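Local coordinates for glucanase (Clostridium thermocellum, PDB 5GXX), which probably hydrolyses internal beta-1,4-glycosidic bonds of cellulose as a family 9 endoglucanase of the cellulosome, at residues K379-A387 with F437-D445; H459-R470 with Y548-P559. The protein carries 1 engineered substitution. All coordinates share one frame; numbering follows the deposited sequence.

How the interactions relate
Along the chain the two contacts come in series: interaction 1 pairs 379-387 with 437-445 and closes before interaction 2, 459-470 with 548-559, opens. Their centres lie about 34 Å apart. Interaction 1 joins two loops, one on each side of helix 412-429 in sequence, at the edge of the helical family 9 region, whereas interaction 2 is a strand pair in the beta region that follows it. Strand 447-456 starts just beyond Asp445 and lies next to strand 460-469 in the sheet. The contacts meet where Arg381 NH2 probably donates a hydrogen bond to Arg470 O (2.8 Å), so the loop pair of interaction 1 links the catalytic region to one end of the sheet.

Interaction 1. Residues K379-A387 with F437-D445; sequences KHRHVLYGA and FPPPEQRDD
The carboxylate of Glu441 receives two consecutive residues of 379-387. His382 ND1 donates at 2.7 Å, almost straight (175°), to Glu441 OE1, which accepts through its syn lone pair, with imidazole and carboxylate nearly coplanar; Val383 N reaches Glu441 OE2 (3.0 Å) from above the carboxylate plane. Trp473 NE1 also binds OE1, while Ser472 OG is hydrogen-bonded to His382 NE2, so both ring nitrogens are engaged and the ring's rotation is fixed. Farther along, Arg381 turns side-on to Asp444, with NE at 3.1 Å and NH2 at 2.9 Å from the same OD1, which lies in the guanidinium plane; a bend at chi3 (100°) shapes this reach, and NH2 also bonds Arg470 O. A water bridges Arg381 O and Gln442 O. Packing follows at the other end: Phe437 directs its edge at one face of Tyr385 in a T-shaped pair (centroids 4.9 Å apart), CE1 lying 3.6 Å from Tyr385 CG, and Val383 CG1 covers the opposite face. Pro439 CG touches Tyr385 OH at 3.5 Å. The two loops run nearly antiparallel at the protein surface; helix 7-20 backs Leu384, Phe437 and Pro438, and Asp445 leads into strand 447-456 with a salt bridge to Lys582.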
loop_
_atom_site.group_PDB
_atom_site.type_symbol
_atom_site.label_atom_id
_atom_site.label_comp_id
_atom_site.label_asym_id
_atom_site.label_seq_id
_atom_site.Cartn_x
_atom_site.Cartn_y
_atom_site.Cartn_z
ATOM N N LYS A 379 14.577 -0.165 -25.577
ATOM C CA LYS A 379 15.606 0.443 -26.424
ATOM C C LYS A 379 15.952 1.810 -25.866
ATOM O O LYS A 379 15.078 2.523 -25.370
ATOM C CB LYS A 379 15.117 0.599 -27.872
ATOM C CG LYS A 379 14.968 -0.721 -28.603
ATOM C CD LYS A 379 14.311 -0.521 -29.966
ATOM C CE LYS A 379 14.104 -1.864 -30.663
ATOM N NZ LYS A 379 15.346 -2.367 -31.321
ATOM N N HIS A 380 17.227 2.177 -25.932
ATOM C CA HIS A 380 17.626 3.525 -25.502
ATOM C C HIS A 380 16.954 4.578 -26.379
ATOM O O HIS A 380 16.864 4.446 -27.612
ATOM C CB HIS A 380 19.135 3.734 -25.643
ATOM C CG HIS A 380 19.927 3.155 -24.516
ATOM N ND1 HIS A 380 19.498 2.050 -23.813
ATOM C CD2 HIS A 380 21.101 3.534 -23.959
ATOM C CE1 HIS A 380 20.393 1.751 -22.886
ATOM N NE2 HIS A 380 21.371 2.637 -22.952
ATOM N N ARG A 381 16.531 5.660 -25.734
ATOM C CA ARG A 381 15.934 6.772 -26.468
ATOM C C ARG A 381 16.957 7.670 -27.157
ATOM O O ARG A 381 16.601 8.362 -28.121
ATOM C CB ARG A 381 14.997 7.570 -25.562
ATOM C CG ARG A 381 13.766 6.734 -25.213
ATOM C CD ARG A 381 12.994 7.318 -24.027
ATOM N NE ARG A 381 11.819 8.091 -24.388
ATOM C CZ ARG A 381 11.097 8.787 -23.512
ATOM N NH1 ARG A 381 11.457 8.858 -22.236
ATOM N NH2 ARG A 381 10.037 9.460 -23.934
ATOM N N HIS A 382 18.208 7.623 -26.697
ATOM C CA HIS A 382 19.272 8.488 -27.221
ATOM C C HIS A 382 20.513 7.721 -27.618
ATOM O O HIS A 382 20.759 6.639 -27.097
ATOM C CB HIS A 382 19.650 9.567 -26.210
ATOM C CG HIS A 382 18.450 10.218 -25.602
ATOM N ND1 HIS A 382 17.544 10.926 -26.363
ATOM C CD2 HIS A 382 17.965 10.200 -24.337
ATOM C CE1 HIS A 382 16.549 11.320 -25.584
ATOM N NE2 HIS A 382 16.796 10.922 -24.344
ATOM N N VAL A 383 21.286 8.310 -28.531
ATOM C CA VAL A 383 22.522 7.679 -29.000
ATOM C C VAL A 383 23.702 8.291 -28.267
ATOM O O VAL A 383 23.978 9.477 -28.420
ATOM C CB VAL A 383 22.748 7.881 -30.506
ATOM C CG1 VAL A 383 23.989 7.123 -30.982
ATOM C CG2 VAL A 383 21.531 7.389 -31.260
ATOM N N LEU A 384 24.388 7.484 -27.464
ATOM C CA LEU A 384 25.561 7.959 -26.720
ATOM C C LEU A 384 26.813 7.889 -27.614
ATOM O O LEU A 384 27.776 7.136 -27.374
ATOM C CB LEU A 384 25.743 7.134 -25.432
ATOM C CG LEU A 384 26.802 7.626 -24.442
ATOM C CD1 LEU A 384 26.396 8.907 -23.705
ATOM C CD2 LEU A 384 27.044 6.517 -23.413
ATOM N N TYR A 385 26.819 8.724 -28.645
ATOM C CA TYR A 385 27.887 8.639 -29.632
ATOM C C TYR A 385 29.255 8.715 -28.997
ATOM O O TYR A 385 29.559 9.594 -28.159
ATOM C CB TYR A 385 27.830 9.754 -30.685
ATOM C CG TYR A 385 26.729 9.621 -31.707
ATOM C CD1 TYR A 385 26.834 8.711 -32.765
ATOM C CD2 TYR A 385 25.603 10.434 -31.634
ATOM C CE1 TYR A 385 25.826 8.609 -33.715
ATOM C CE2 TYR A 385 24.594 10.336 -32.589
ATOM C CZ TYR A 385 24.707 9.422 -33.621
ATOM O OH TYR A 385 23.693 9.346 -34.550
ATOM N N GLY A 386 30.101 7.806 -29.477
ATOM C CA GLY A 386 31.504 7.867 -29.108
ATOM C C GLY A 386 31.937 7.136 -27.854
ATOM O O GLY A 386 33.133 7.043 -27.585
ATOM N N ALA A 387 30.985 6.662 -27.056
ATOM C CA ALA A 387 31.335 5.996 -25.808
ATOM C C ALA A 387 32.004 4.652 -26.051
ATOM O O ALA A 387 31.395 3.771 -26.659
ATOM C CB ALA A 387 30.085 5.810 -24.941
ATOM N N PHE A 437 26.745 16.171 -38.231
ATOM C CA PHE A 437 26.793 15.400 -36.989
ATOM C C PHE A 437 26.557 16.277 -35.754
ATOM O O PHE A 437 27.130 17.364 -35.634
ATOM C CB PHE A 437 28.104 14.594 -36.893
ATOM C CG PHE A 437 28.283 13.924 -35.561
ATOM C CD1 PHE A 437 27.678 12.707 -35.295
ATOM C CD2 PHE A 437 28.973 14.576 -34.549
ATOM C CE1 PHE A 437 27.810 12.109 -34.031
ATOM C CE2 PHE A 437 29.068 14.008 -33.281
ATOM C CZ PHE A 437 28.501 12.780 -33.026
ATOM N N PRO A 438 25.684 15.839 -34.829
ATOM C CA PRO A 438 24.858 14.637 -34.834
ATOM C C PRO A 438 23.552 14.882 -35.584
ATOM O O PRO A 438 23.047 16.001 -35.556
ATOM C CB PRO A 438 24.554 14.435 -33.350
ATOM C CG PRO A 438 24.492 15.843 -32.825
ATOM C CD PRO A 438 25.601 16.555 -33.542
ATOM N N PRO A 439 23.003 13.843 -36.229
ATOM C CA PRO A 439 21.706 13.907 -36.884
ATOM C C PRO A 439 20.597 13.912 -35.834
ATOM O O PRO A 439 20.792 13.387 -34.732
ATOM C CB PRO A 439 21.667 12.611 -37.695
ATOM C CG PRO A 439 22.529 11.674 -36.945
ATOM C CD PRO A 439 23.629 12.517 -36.376
ATOM N N PRO A 440 19.450 14.524 -36.162
ATOM C CA PRO A 440 18.357 14.624 -35.197
ATOM C C PRO A 440 17.782 13.246 -34.895
ATOM O O PRO A 440 17.718 12.381 -35.767
ATOM C CB PRO A 440 17.317 15.510 -35.900
ATOM C CG PRO A 440 18.027 16.129 -37.057
ATOM C CD PRO A 440 19.146 15.202 -37.433
ATOM N N GLU A 441 17.373 13.047 -33.646
ATOM C CA GLU A 441 16.773 11.787 -33.225
ATOM C C GLU A 441 15.284 11.737 -33.539
ATOM O O GLU A 441 14.612 12.769 -33.567
ATOM C CB GLU A 441 16.971 11.593 -31.715
ATOM C CG GLU A 441 18.423 11.273 -31.384
ATOM C CD GLU A 441 18.711 11.085 -29.896
ATOM O OE1 GLU A 441 17.842 11.318 -29.025
ATOM O OE2 GLU A 441 19.848 10.683 -29.587
ATOM N N GLN A 442 14.797 10.523 -33.776
ATOM C CA GLN A 442 13.368 10.233 -33.753
ATOM C C GLN A 442 12.886 10.342 -32.312
ATOM O O GLN A 442 13.407 9.666 -31.429
ATOM C CB GLN A 442 13.124 8.810 -34.274
ATOM C CG GLN A 442 11.658 8.376 -34.306
ATOM C CD GLN A 442 10.774 9.311 -35.111
ATOM O OE1 GLN A 442 9.840 9.911 -34.575
ATOM N NE2 GLN A 442 11.070 9.450 -36.402
ATOM N N ARG A 443 11.905 11.200 -32.064
ATOM C CA ARG A 443 11.369 11.347 -30.718
ATOM C C ARG A 443 10.095 10.529 -30.549
ATOM O O ARG A 443 9.478 10.097 -31.530
ATOM C CB ARG A 443 11.130 12.820 -30.384
ATOM C CG ARG A 443 12.403 13.651 -30.517
ATOM C CD ARG A 443 12.183 15.102 -30.172
ATOM N NE ARG A 443 13.444 15.833 -30.293
ATOM C CZ ARG A 443 13.647 17.074 -29.858
ATOM N NH1 ARG A 443 12.671 17.753 -29.272
ATOM N NH2 ARG A 443 14.841 17.629 -29.989
ATOM N N ASP A 444 9.763 10.234 -29.296
ATOM C CA ASP A 444 8.444 9.691 -29.007
ATOM C C ASP A 444 7.718 10.678 -28.098
ATOM O O ASP A 444 8.225 11.778 -27.862
ATOM C CB ASP A 444 8.468 8.216 -28.558
ATOM C CG ASP A 444 9.550 7.897 -27.536
ATOM O OD1 ASP A 444 9.927 8.776 -26.734
ATOM O OD2 ASP A 444 9.997 6.729 -27.512
ATOM N N ASP A 445 6.509 10.337 -27.656
ATOM C CA ASP A 445 5.688 11.292 -26.909
ATOM C C ASP A 445 6.191 11.533 -25.489
ATOM O O ASP A 445 6.645 10.607 -24.810
ATOM C CB ASP A 445 4.219 10.856 -26.934
ATOM C CG ASP A 445 3.600 10.946 -28.323
ATOM O OD1 ASP A 445 3.923 11.868 -29.110
ATOM O OD2 ASP A 445 2.751 10.079 -28.622
HETATM O O HOH W 1 14.576 7.841 -30.166
HETATM O O HOH W 2 21.405 10.510 -33.760
#

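Interaction 2. Residues H459-R470 with Y548-P559; sequences HFTEIKALLNNR and YAAELQFRIAAP
Thr461 and Ile556, Ile463 and Phe554, Ala465 and Leu552, and Leu467 and Ala550 are antiparallel hydrogen-bonded pairs, each exchanging two N-H...O=C bonds; Asn469 N to Tyr548 O extends the ladder at one end and Ala558 N to His459 O at the other. His459 adds a side-chain bond there, ND1 to Ala558 O (3.0 Å).

The charged contacts lie on the face bearing Phe460, Glu462 and Lys464. Arg555 NE and NH2 both bind Glu462 OE1, each at 2.9 Å and from the same face of the carboxylate, while Asn454 ND2 holds OE2. A bend at chi3 (-64°) helps bring the Arg555 guanidinium flat over Phe460, planes 11° apart and CZ 4.0 Å from the ring centroid: a cation-pi stack. Lys464 NZ to Glu551 OE2 is a long salt bridge (3.9 Å), and Gln553 NE2 steadies that oxygen. Near Tyr548, Arg470 NE and NH2 share Asn468 OD1, which sits at the tyrosine ring's edge.

Apolar contacts fill the other face. Ile463 CB lies over the Phe554 ring (3.9 Å from its centroid, CH-pi), and Ala465 CB touches Phe554 CE2 (4.1 Å). Tyr483, Tyr485 and Tyr534 of strands 481-488 and 527-534 pack against this face, giving the two-layered antiparallel build of a beta-sandwich, consistent with a cellulose-binding module.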
loop_
_atom_site.group_PDB
_atom_site.type_symbol
_atom_site.label_atom_id
_atom_site.label_comp_id
_atom_site.label_asym_id
_atom_site.label_seq_id
_atom_site.Cartn_x
_atom_site.Cartn_y
_atom_site.Cartn_z
ATOM N N HIS A 459 -26.526 8.202 -16.715
ATOM C CA HIS A 459 -26.491 9.615 -16.353
ATOM C C HIS A 459 -25.122 10.224 -16.057
ATOM O O HIS A 459 -25.066 11.387 -15.692
ATOM C CB HIS A 459 -27.476 9.929 -15.223
ATOM C CG HIS A 459 -27.073 9.357 -13.901
ATOM N ND1 HIS A 459 -26.522 10.129 -12.902
ATOM C CD2 HIS A 459 -27.155 8.100 -13.405
ATOM C CE1 HIS A 459 -26.286 9.373 -11.843
ATOM N NE2 HIS A 459 -26.655 8.137 -12.125
ATOM N N PHE A 460 -24.035 9.472 -16.217
ATOM C CA PHE A 460 -22.690 10.047 -16.059
ATOM C C PHE A 460 -21.596 9.340 -16.861
ATOM O O PHE A 460 -21.746 8.182 -17.274
ATOM C CB PHE A 460 -22.295 10.112 -14.577
ATOM C CG PHE A 460 -22.063 8.780 -13.923
ATOM C CD1 PHE A 460 -20.908 8.046 -14.194
ATOM C CD2 PHE A 460 -22.965 8.292 -12.981
ATOM C CE1 PHE A 460 -20.693 6.828 -13.588
ATOM C CE2 PHE A 460 -22.741 7.073 -12.350
ATOM C CZ PHE A 460 -21.601 6.345 -12.651
ATOM N N THR A 461 -20.496 10.066 -17.066
ATOM C CA THR A 461 -19.233 9.495 -17.535
ATOM C C THR A 461 -18.209 9.642 -16.416
ATOM O O THR A 461 -18.091 10.722 -15.855
ATOM C CB THR A 461 -18.721 10.269 -18.764
ATOM O OG1 THR A 461 -19.586 10.017 -19.876
ATOM C CG2 THR A 461 -17.315 9.821 -19.160
ATOM N N GLU A 462 -17.462 8.585 -16.104
ATOM C CA GLU A 462 -16.385 8.704 -15.136
ATOM C C GLU A 462 -15.090 8.283 -15.818
ATOM O O GLU A 462 -15.003 7.187 -16.381
ATOM C CB GLU A 462 -16.651 7.837 -13.906
ATOM C CG GLU A 462 -15.631 8.034 -12.810
ATOM C CD GLU A 462 -15.999 7.252 -11.569
ATOM O OE1 GLU A 462 -16.782 7.769 -10.739
ATOM O OE2 GLU A 462 -15.506 6.113 -11.445
ATOM N N ILE A 463 -14.102 9.166 -15.731
ATOM C CA ILE A 463 -12.826 8.995 -16.430
ATOM C C ILE A 463 -11.706 8.755 -15.417
ATOM O O ILE A 463 -11.640 9.438 -14.398
ATOM C CB ILE A 463 -12.488 10.267 -17.250
ATOM C CG1 ILE A 463 -13.540 10.580 -18.326
ATOM C CG2 ILE A 463 -11.113 10.151 -17.908
ATOM C CD1 ILE A 463 -13.792 9.458 -19.302
ATOM N N LYS A 464 -10.848 7.778 -15.700
ATOM C CA LYS A 464 -9.554 7.677 -15.036
ATOM C C LYS A 464 -8.527 8.287 -15.992
ATOM O O LYS A 464 -8.405 7.862 -17.147
ATOM C CB LYS A 464 -9.217 6.220 -14.695
ATOM C CG LYS A 464 -7.822 6.020 -14.146
ATOM C CD LYS A 464 -7.550 4.541 -13.969
ATOM C CE LYS A 464 -6.115 4.252 -13.568
ATOM N NZ LYS A 464 -5.951 2.809 -13.223
ATOM N N ALA A 465 -7.797 9.288 -15.504
ATOM C CA ALA A 465 -6.827 9.981 -16.357
ATOM C C ALA A 465 -5.458 10.112 -15.687
ATOM O O ALA A 465 -5.354 10.517 -14.534
ATOM C CB ALA A 465 -7.370 11.347 -16.738
ATOM N N LEU A 466 -4.417 9.773 -16.445
ATOM C CA LEU A 466 -3.045 9.854 -15.962
ATOM C C LEU A 466 -2.303 10.873 -16.813
ATOM O O LEU A 466 -2.086 10.641 -17.999
ATOM C CB LEU A 466 -2.359 8.492 -16.104
ATOM C CG LEU A 466 -2.431 7.601 -14.862
ATOM C CD1 LEU A 466 -3.860 7.158 -14.539
ATOM C CD2 LEU A 466 -1.515 6.393 -15.103
ATOM N N LEU A 467 -1.946 12.002 -16.209
ATOM C CA LEU A 467 -1.140 13.007 -16.920
ATOM C C LEU A 467 0.332 12.625 -16.760
ATOM O O LEU A 467 0.864 12.588 -15.645
ATOM C CB LEU A 467 -1.405 14.412 -16.384
ATOM C CG LEU A 467 -0.554 15.508 -17.052
ATOM C CD1 LEU A 467 -0.768 15.590 -18.562
ATOM C CD2 LEU A 467 -0.799 16.864 -16.400
ATOM N N ASN A 468 0.964 12.325 -17.889
ATOM C CA ASN A 468 2.314 11.761 -17.957
ATOM C C ASN A 468 3.399 12.806 -18.238
ATOM O O ASN A 468 3.242 13.655 -19.109
ATOM C CB ASN A 468 2.398 10.715 -19.078
ATOM C CG ASN A 468 1.815 9.369 -18.694
ATOM O OD1 ASN A 468 2.541 8.385 -18.561
ATOM N ND2 ASN A 468 0.491 9.298 -18.571
ATOM N N ASN A 469 4.515 12.689 -17.525
ATOM C CA ASN A 469 5.785 13.301 -17.932
ATOM C C ASN A 469 6.834 12.221 -18.160
ATOM O O ASN A 469 7.486 11.759 -17.215
ATOM C CB ASN A 469 6.285 14.288 -16.870
ATOM C CG ASN A 469 7.608 14.956 -17.248
ATOM O OD1 ASN A 469 8.230 14.607 -18.254
ATOM N ND2 ASN A 469 8.064 15.890 -16.419
ATOM N N ARG A 470 6.980 11.848 -19.427
ATOM C CA ARG A 470 8.026 10.925 -19.868
ATOM C C ARG A 470 8.999 11.680 -20.768
ATOM O O ARG A 470 9.504 11.153 -21.771
ATOM C CB ARG A 470 7.447 9.698 -20.561
ATOM C CG ARG A 470 6.313 9.014 -19.792
ATOM C CD ARG A 470 5.941 7.712 -20.474
ATOM N NE ARG A 470 4.678 7.215 -19.932
ATOM C CZ ARG A 470 4.048 6.113 -20.330
ATOM N NH1 ARG A 470 4.573 5.316 -21.255
ATOM N NH2 ARG A 470 2.891 5.792 -19.759
ATOM N N TYR A 548 5.882 9.581 -12.327
ATOM C CA TYR A 548 5.881 9.896 -13.758
ATOM C C TYR A 548 4.507 10.275 -14.308
ATOM O O TYR A 548 4.411 10.855 -15.381
ATOM C CB TYR A 548 6.507 8.772 -14.582
ATOM C CG TYR A 548 5.595 7.605 -14.858
ATOM C CD1 TYR A 548 4.685 7.637 -15.911
ATOM C CD2 TYR A 548 5.659 6.456 -14.080
ATOM C CE1 TYR A 548 3.863 6.565 -16.179
ATOM C CE2 TYR A 548 4.832 5.372 -14.338
ATOM C CZ TYR A 548 3.942 5.431 -15.394
ATOM O OH TYR A 548 3.122 4.362 -15.669
ATOM N N ALA A 549 3.443 9.967 -13.570
ATOM C CA ALA A 549 2.120 10.416 -13.985
ATOM C C ALA A 549 1.291 10.716 -12.744
ATOM O O ALA A 549 1.489 10.084 -11.701
ATOM C CB ALA A 549 1.431 9.368 -14.863
ATOM N N ALA A 550 0.379 11.674 -12.868
ATOM C CA ALA A 550 -0.610 11.903 -11.820
ATOM C C ALA A 550 -1.989 11.372 -12.217
ATOM O O ALA A 550 -2.494 11.693 -13.305
ATOM C CB ALA A 550 -0.664 13.385 -11.497
ATOM N N GLU A 551 -2.576 10.544 -11.348
ATOM C CA GLU A 551 -3.880 9.930 -11.578
ATOM C C GLU A 551 -4.998 10.735 -10.939
ATOM O O GLU A 551 -4.899 11.134 -9.776
ATOM C CB GLU A 551 -3.911 8.485 -11.076
ATOM C CG GLU A 551 -5.273 7.818 -11.253
ATOM C CD GLU A 551 -5.277 6.341 -10.896
ATOM O OE1 GLU A 551 -4.199 5.712 -10.832
ATOM O OE2 GLU A 551 -6.380 5.797 -10.680
ATOM N N LEU A 552 -6.031 10.994 -11.736
ATOM C CA LEU A 552 -7.280 11.580 -11.252
ATOM C C LEU A 552 -8.444 10.750 -11.801
ATOM O O LEU A 552 -8.413 10.318 -12.961
ATOM C CB LEU A 552 -7.389 13.022 -11.768
ATOM C CG LEU A 552 -8.619 13.830 -11.331
ATOM C CD1 LEU A 552 -8.613 14.097 -9.849
ATOM C CD2 LEU A 552 -8.646 15.160 -12.079
ATOM N N GLN A 553 -9.469 10.527 -10.977
ATOM C CA GLN A 553 -10.719 9.934 -11.447
ATOM C C GLN A 553 -11.770 11.005 -11.258
ATOM O O GLN A 553 -12.017 11.455 -10.141
ATOM C CB GLN A 553 -11.081 8.656 -10.681
ATOM C CG GLN A 553 -10.166 7.480 -11.022
ATOM C CD GLN A 553 -10.240 6.347 -10.026
ATOM O OE1 GLN A 553 -11.290 6.085 -9.439
ATOM N NE2 GLN A 553 -9.121 5.648 -9.848
ATOM N N PHE A 554 -12.363 11.448 -12.360
ATOM C CA PHE A 554 -13.398 12.467 -12.267
ATOM C C PHE A 554 -14.676 11.974 -12.914
ATOM O O PHE A 554 -14.645 11.161 -13.843
ATOM C CB PHE A 554 -12.929 13.807 -12.846
ATOM C CG PHE A 554 -12.520 13.760 -14.297
ATOM C CD1 PHE A 554 -13.450 13.963 -15.302
ATOM C CD2 PHE A 554 -11.191 13.559 -14.652
ATOM C CE1 PHE A 554 -13.077 13.959 -16.637
ATOM C CE2 PHE A 554 -10.803 13.538 -15.986
ATOM C CZ PHE A 554 -11.741 13.740 -16.985
ATOM N N ARG A 555 -15.789 12.454 -12.373
ATOM C CA ARG A 555 -17.111 12.103 -12.872
ATOM C C ARG A 555 -17.840 13.372 -13.296
ATOM O O ARG A 555 -17.813 14.380 -12.578
ATOM C CB ARG A 555 -17.888 11.385 -11.761
ATOM C CG ARG A 555 -19.281 10.914 -12.160
ATOM C CD ARG A 555 -20.045 10.272 -10.990
ATOM N NE ARG A 555 -19.378 9.055 -10.539
ATOM C CZ ARG A 555 -19.935 8.131 -9.758
ATOM N NH1 ARG A 555 -21.185 8.266 -9.347
ATOM N NH2 ARG A 555 -19.237 7.056 -9.409
ATOM N N ILE A 556 -18.478 13.315 -14.464
ATOM C CA ILE A 556 -19.331 14.392 -14.962
ATOM C C ILE A 556 -20.722 13.778 -15.094
ATOM O O ILE A 556 -20.905 12.815 -15.830
ATOM C CB ILE A 556 -18.783 14.924 -16.302
ATOM C CG1 ILE A 556 -17.323 15.366 -16.141
ATOM C CG2 ILE A 556 -19.659 16.063 -16.835
ATOM C CD1 ILE A 556 -16.515 15.380 -17.437
ATOM N N ALA A 557 -21.687 14.300 -14.341
ATOM C CA ALA A 557 -22.963 13.599 -14.148
ATOM C C ALA A 557 -24.168 14.509 -14.348
ATOM O O ALA A 557 -24.231 15.603 -13.795
ATOM C CB ALA A 557 -23.030 12.967 -12.761
ATOM N N ALA A 558 -25.106 14.043 -15.161
ATOM C CA ALA A 558 -26.467 14.573 -15.176
ATOM C C ALA A 558 -27.196 13.996 -13.964
ATOM O O ALA A 558 -26.708 13.050 -13.345
ATOM C CB ALA A 558 -27.150 14.150 -16.445
ATOM N N PRO A 559 -28.360 14.568 -13.606
ATOM C CA PRO A 559 -29.064 14.098 -12.413
ATOM C C PRO A 559 -29.398 12.611 -12.458
ATOM O O PRO A 559 -29.706 12.080 -13.528
ATOM C CB PRO A 559 -30.326 14.968 -12.398
ATOM C CG PRO A 559 -29.885 16.232 -13.054
ATOM C CD PRO A 559 -28.979 15.787 -14.158
HETATM O O HOH W 3 -13.902 6.935 -9.143
#